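PDB 2E4T: endoglucanase from Clostridium thermocellum, which hydrolyses internal beta-1,4-glucosidic bonds of cellulose, and probably of xyloglucan, through its family 44 glycoside hydrolase domain, a TIM-like barrel. Local coordinates for residues N46-S58 against P149-F161. Residues are numbered along the deposited sequence; the frame is centred on the assembly and turned at random.
With CA (calcium ion), chain C.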
# COMPACT_ATOMS: atom_id res chain seq x y z
N ASN A 46 13.08 2.49 3.14
CA ASN A 46 14.54 2.37 3.03
C ASN A 46 15.20 1.98 4.36
O ASN A 46 16.17 1.19 4.34
CB ASN A 46 15.13 3.71 2.59
CG ASN A 46 14.78 4.03 1.16
OD1 ASN A 46 14.34 3.15 0.40
ND2 ASN A 46 15.06 5.28 0.74
N ARG A 47 14.74 2.50 5.50
CA ARG A 47 15.42 2.24 6.75
C ARG A 47 15.30 0.78 7.16
O ARG A 47 16.08 0.33 8.06
CB ARG A 47 14.88 3.10 7.88
CG ARG A 47 15.57 4.43 8.03
CD ARG A 47 16.90 4.23 8.77
NE ARG A 47 17.57 5.51 8.96
CZ ARG A 47 18.57 5.65 9.84
NH1 ARG A 47 19.05 4.61 10.52
NH2 ARG A 47 19.12 6.87 10.01
N THR A 48 14.36 0.02 6.61
CA THR A 48 14.17 -1.33 7.08
C THR A 48 15.14 -2.36 6.46
O THR A 48 15.29 -3.44 7.01
CB THR A 48 12.70 -1.79 6.92
OG1 THR A 48 12.35 -1.89 5.55
CG2 THR A 48 11.77 -0.85 7.68
N THR A 49 15.84 -1.99 5.38
CA THR A 49 16.72 -2.96 4.73
C THR A 49 17.86 -3.43 5.65
O THR A 49 18.19 -4.61 5.70
CB THR A 49 17.27 -2.34 3.43
OG1 THR A 49 16.20 -2.15 2.52
CG2 THR A 49 18.38 -3.22 2.83
N GLY A 50 18.46 -2.45 6.37
CA GLY A 50 19.61 -2.75 7.22
C GLY A 50 19.28 -2.83 8.70
O GLY A 50 20.18 -2.79 9.54
N TYR A 51 17.98 -2.90 9.04
CA TYR A 51 17.55 -3.02 10.43
C TYR A 51 17.97 -4.37 11.01
O TYR A 51 17.69 -5.42 10.43
CB TYR A 51 16.01 -2.89 10.49
CG TYR A 51 15.44 -3.23 11.86
CD1 TYR A 51 15.64 -2.37 12.96
CD2 TYR A 51 14.76 -4.42 12.07
CE1 TYR A 51 15.14 -2.69 14.20
CE2 TYR A 51 14.27 -4.76 13.33
CZ TYR A 51 14.48 -3.90 14.40
OH TYR A 51 14.01 -4.28 15.64
N ASN A 52 18.62 -4.32 12.19
CA ASN A 52 19.09 -5.50 12.89
C ASN A 52 18.18 -5.75 14.09
O ASN A 52 18.22 -5.01 15.07
CB ASN A 52 20.52 -5.27 13.35
CG ASN A 52 21.13 -6.46 14.04
OD1 ASN A 52 20.42 -7.35 14.53
ND2 ASN A 52 22.47 -6.48 14.09
N TRP A 53 17.35 -6.81 14.04
CA TRP A 53 16.39 -7.02 15.11
C TRP A 53 17.09 -7.32 16.46
O TRP A 53 16.47 -7.17 17.52
CB TRP A 53 15.43 -8.18 14.77
CG TRP A 53 16.02 -9.55 14.91
CD1 TRP A 53 16.83 -10.21 14.05
CD2 TRP A 53 15.77 -10.46 16.01
NE1 TRP A 53 17.13 -11.48 14.53
CE2 TRP A 53 16.49 -11.64 15.71
CE3 TRP A 53 14.99 -10.40 17.17
CZ2 TRP A 53 16.42 -12.77 16.55
CZ3 TRP A 53 14.93 -11.51 18.00
CH2 TRP A 53 15.63 -12.68 17.68
N GLU A 54 18.34 -7.77 16.42
CA GLU A 54 18.99 -8.15 17.68
C GLU A 54 19.30 -6.96 18.55
O GLU A 54 19.29 -7.08 19.78
CB GLU A 54 20.28 -8.92 17.41
CG GLU A 54 20.08 -10.18 16.57
CD GLU A 54 21.37 -11.00 16.42
OE1 GLU A 54 22.49 -10.46 16.70
OE2 GLU A 54 21.29 -12.19 16.02
N ASN A 55 19.62 -5.81 17.92
CA ASN A 55 20.06 -4.61 18.66
C ASN A 55 19.36 -3.35 18.24
O ASN A 55 19.61 -2.29 18.83
CB ASN A 55 21.58 -4.48 18.59
CG ASN A 55 22.05 -4.39 17.18
OD1 ASN A 55 21.32 -3.94 16.27
ND2 ASN A 55 23.29 -4.81 16.96
N ASN A 56 18.46 -3.40 17.25
CA ASN A 56 17.63 -2.27 16.79
C ASN A 56 18.38 -1.20 16.00
O ASN A 56 17.74 -0.19 15.65
CB ASN A 56 16.81 -1.66 17.91
CG ASN A 56 15.92 -2.69 18.55
OD1 ASN A 56 14.97 -3.19 17.92
ND2 ASN A 56 16.23 -3.04 19.78
N PHE A 57 19.66 -1.40 15.70
CA PHE A 57 20.34 -0.45 14.85
C PHE A 57 19.88 -0.60 13.41
O PHE A 57 19.36 -1.65 12.99
CB PHE A 57 21.86 -0.63 14.95
CG PHE A 57 22.37 -0.42 16.36
CD1 PHE A 57 22.08 0.72 17.07
CD2 PHE A 57 23.24 -1.35 16.95
CE1 PHE A 57 22.58 0.92 18.35
CE2 PHE A 57 23.74 -1.18 18.23
CZ PHE A 57 23.41 -0.03 18.92
N SER A 58 20.10 0.45 12.62
CA SER A 58 19.74 0.43 11.21
C SER A 58 20.60 1.49 10.50
O SER A 58 21.30 2.28 11.16
CB SER A 58 18.24 0.74 10.98
OG SER A 58 17.91 2.05 11.43
N PRO A 149 18.89 -13.52 21.27
CA PRO A 149 19.84 -13.82 20.20
C PRO A 149 21.22 -13.34 20.57
O PRO A 149 21.41 -12.41 21.34
CB PRO A 149 19.27 -13.03 19.01
CG PRO A 149 18.49 -11.90 19.60
CD PRO A 149 17.83 -12.59 20.80
N ASP A 150 22.21 -14.02 20.02
CA ASP A 150 23.62 -13.71 20.32
C ASP A 150 24.08 -12.50 19.56
O ASP A 150 24.21 -12.56 18.35
CB ASP A 150 24.47 -14.93 19.99
CG ASP A 150 25.92 -14.77 20.36
OD1 ASP A 150 26.34 -13.67 20.83
OD2 ASP A 150 26.65 -15.79 20.27
N THR A 151 24.31 -11.41 20.26
CA THR A 151 24.72 -10.19 19.62
C THR A 151 26.23 -10.20 19.33
O THR A 151 26.72 -9.27 18.65
CB THR A 151 24.38 -8.94 20.44
OG1 THR A 151 24.93 -9.15 21.76
CG2 THR A 151 22.89 -8.77 20.54
N GLU A 152 26.97 -11.22 19.76
CA GLU A 152 28.43 -11.20 19.64
C GLU A 152 28.94 -11.94 18.39
O GLU A 152 30.14 -11.82 18.01
CB GLU A 152 29.04 -11.71 20.96
CG GLU A 152 28.57 -10.86 22.18
CD GLU A 152 28.68 -9.32 21.92
OE1 GLU A 152 29.80 -8.83 21.61
OE2 GLU A 152 27.65 -8.60 21.98
N ASP A 153 28.09 -12.72 17.74
CA ASP A 153 28.49 -13.49 16.61
C ASP A 153 28.32 -12.65 15.36
O ASP A 153 28.00 -11.44 15.41
CB ASP A 153 27.78 -14.84 16.59
CG ASP A 153 26.31 -14.75 16.30
OD1 ASP A 153 25.85 -13.65 15.98
OD2 ASP A 153 25.62 -15.80 16.44
N ASP A 154 28.59 -13.27 14.23
CA ASP A 154 28.68 -12.56 12.94
C ASP A 154 27.38 -12.54 12.13
O ASP A 154 27.36 -11.96 11.03
CB ASP A 154 29.79 -13.18 12.06
CG ASP A 154 31.17 -13.04 12.66
OD1 ASP A 154 31.34 -12.15 13.52
OD2 ASP A 154 32.07 -13.78 12.20
N TYR A 155 26.29 -13.11 12.68
CA TYR A 155 25.12 -13.42 11.89
C TYR A 155 23.86 -12.95 12.57
O TYR A 155 23.77 -12.92 13.78
CB TYR A 155 24.97 -14.95 11.69
CG TYR A 155 26.19 -15.49 10.99
CD1 TYR A 155 26.37 -15.25 9.64
CD2 TYR A 155 27.19 -16.18 11.68
CE1 TYR A 155 27.53 -15.60 8.99
CE2 TYR A 155 28.36 -16.59 11.02
CZ TYR A 155 28.52 -16.28 9.69
OH TYR A 155 29.68 -16.70 9.11
N VAL A 156 22.85 -12.64 11.73
CA VAL A 156 21.49 -12.34 12.22
C VAL A 156 20.54 -13.23 11.42
O VAL A 156 20.67 -13.33 10.20
CB VAL A 156 21.19 -10.85 12.01
CG1 VAL A 156 19.79 -10.51 12.33
CG2 VAL A 156 22.16 -9.98 12.88
N TYR A 157 19.62 -13.89 12.12
CA TYR A 157 18.81 -14.93 11.49
C TYR A 157 17.34 -14.47 11.36
O TYR A 157 16.70 -14.11 12.36
CB TYR A 157 18.86 -16.22 12.33
CG TYR A 157 20.27 -16.74 12.43
CD1 TYR A 157 20.85 -17.39 11.37
CD2 TYR A 157 21.03 -16.56 13.59
CE1 TYR A 157 22.15 -17.87 11.44
CE2 TYR A 157 22.35 -17.02 13.66
CZ TYR A 157 22.89 -17.70 12.57
OH TYR A 157 24.19 -18.17 12.59
N MET A 158 16.83 -14.52 10.14
CA MET A 158 15.44 -14.08 9.94
C MET A 158 14.41 -15.01 10.57
O MET A 158 13.41 -14.52 11.12
CB MET A 158 15.12 -13.84 8.45
CG MET A 158 15.86 -12.66 7.85
SD MET A 158 15.50 -11.09 8.68
CE MET A 158 16.93 -10.91 9.73
N ASP A 159 14.60 -16.32 10.46
CA ASP A 159 13.62 -17.19 11.08
C ASP A 159 13.60 -17.02 12.62
O ASP A 159 12.54 -17.13 13.22
CB ASP A 159 13.75 -18.65 10.61
CG ASP A 159 15.07 -19.32 10.91
OD1 ASP A 159 16.05 -18.72 11.40
OD2 ASP A 159 15.09 -20.58 10.59
N GLU A 160 14.76 -16.74 13.23
CA GLU A 160 14.82 -16.52 14.65
C GLU A 160 14.05 -15.24 15.04
O GLU A 160 13.37 -15.18 16.07
CB GLU A 160 16.27 -16.48 15.12
CG GLU A 160 16.38 -16.50 16.64
CD GLU A 160 17.83 -16.69 17.08
OE1 GLU A 160 18.72 -15.89 16.63
OE2 GLU A 160 18.09 -17.63 17.88
N PHE A 161 14.16 -14.20 14.18
CA PHE A 161 13.40 -12.95 14.38
C PHE A 161 11.89 -13.27 14.34
O PHE A 161 11.12 -12.87 15.23
CB PHE A 161 13.84 -12.00 13.27
CG PHE A 161 13.20 -10.62 13.19
CD1 PHE A 161 12.46 -10.04 14.21
CD2 PHE A 161 13.45 -9.90 12.01
CE1 PHE A 161 11.93 -8.77 14.03
CE2 PHE A 161 12.92 -8.62 11.85
CZ PHE A 161 12.17 -8.06 12.85
CA CA C . 23.70 -12.58 16.07
O HOH W 1 19.27 -13.68 14.93
O HOH W 2 25.68 -7.07 17.45
O HOH W 3 23.04 -14.85 16.29
O HOH W 4 25.28 -10.82 15.68
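Glu54 and the 149-161 segment share a calcium ion, a worked example of a metal joining two chain segments distant in sequence, here in the TIM-like barrel domain. The loop that follows barrel strand 40-43 sends in one carboxylate, which grips the ion through both oxygens, OE1 and OE2 of Glu54 each lying 2.5 Å from it. The loop from Pro149 curls round the ion with the carbonyl of Asp150 and OD1 of Asp153, the start of strand 155-157 adds the carbonyl of Tyr155, and two waters bring the ligands to seven. The positive ion probably offsets the mutual repulsion of the carboxylates of Glu54 and Asp153.

Beside the metal, apolar contact centres on the Trp53 indole, sandwiched between Pro149 and Phe161. Pro149 CG sits over the six-membered ring, 3.9 Å from its centroid. On the opposite face the Phe161 ring lies nearly parallel (5°) but slid aside, and each residue places its CB over the other's ring: Trp53 CB is 3.5 Å from the Phe161 centroid. With chi1 at 76°, Trp53 CG sits between its backbone N and carbonyl carbon, bringing the indole into this slot. Val156 CG1 closes on Trp53 CD1 at 3.4 Å.

One water ties metal site to aromatic cluster: it donates to Glu54 OE2 (2.7 Å) and to OE1 of Glu160, whose OE2 pairs with Lys141, while accepting from Tyr157 N at 2.8 Å and, weakly, from Trp53 NE1.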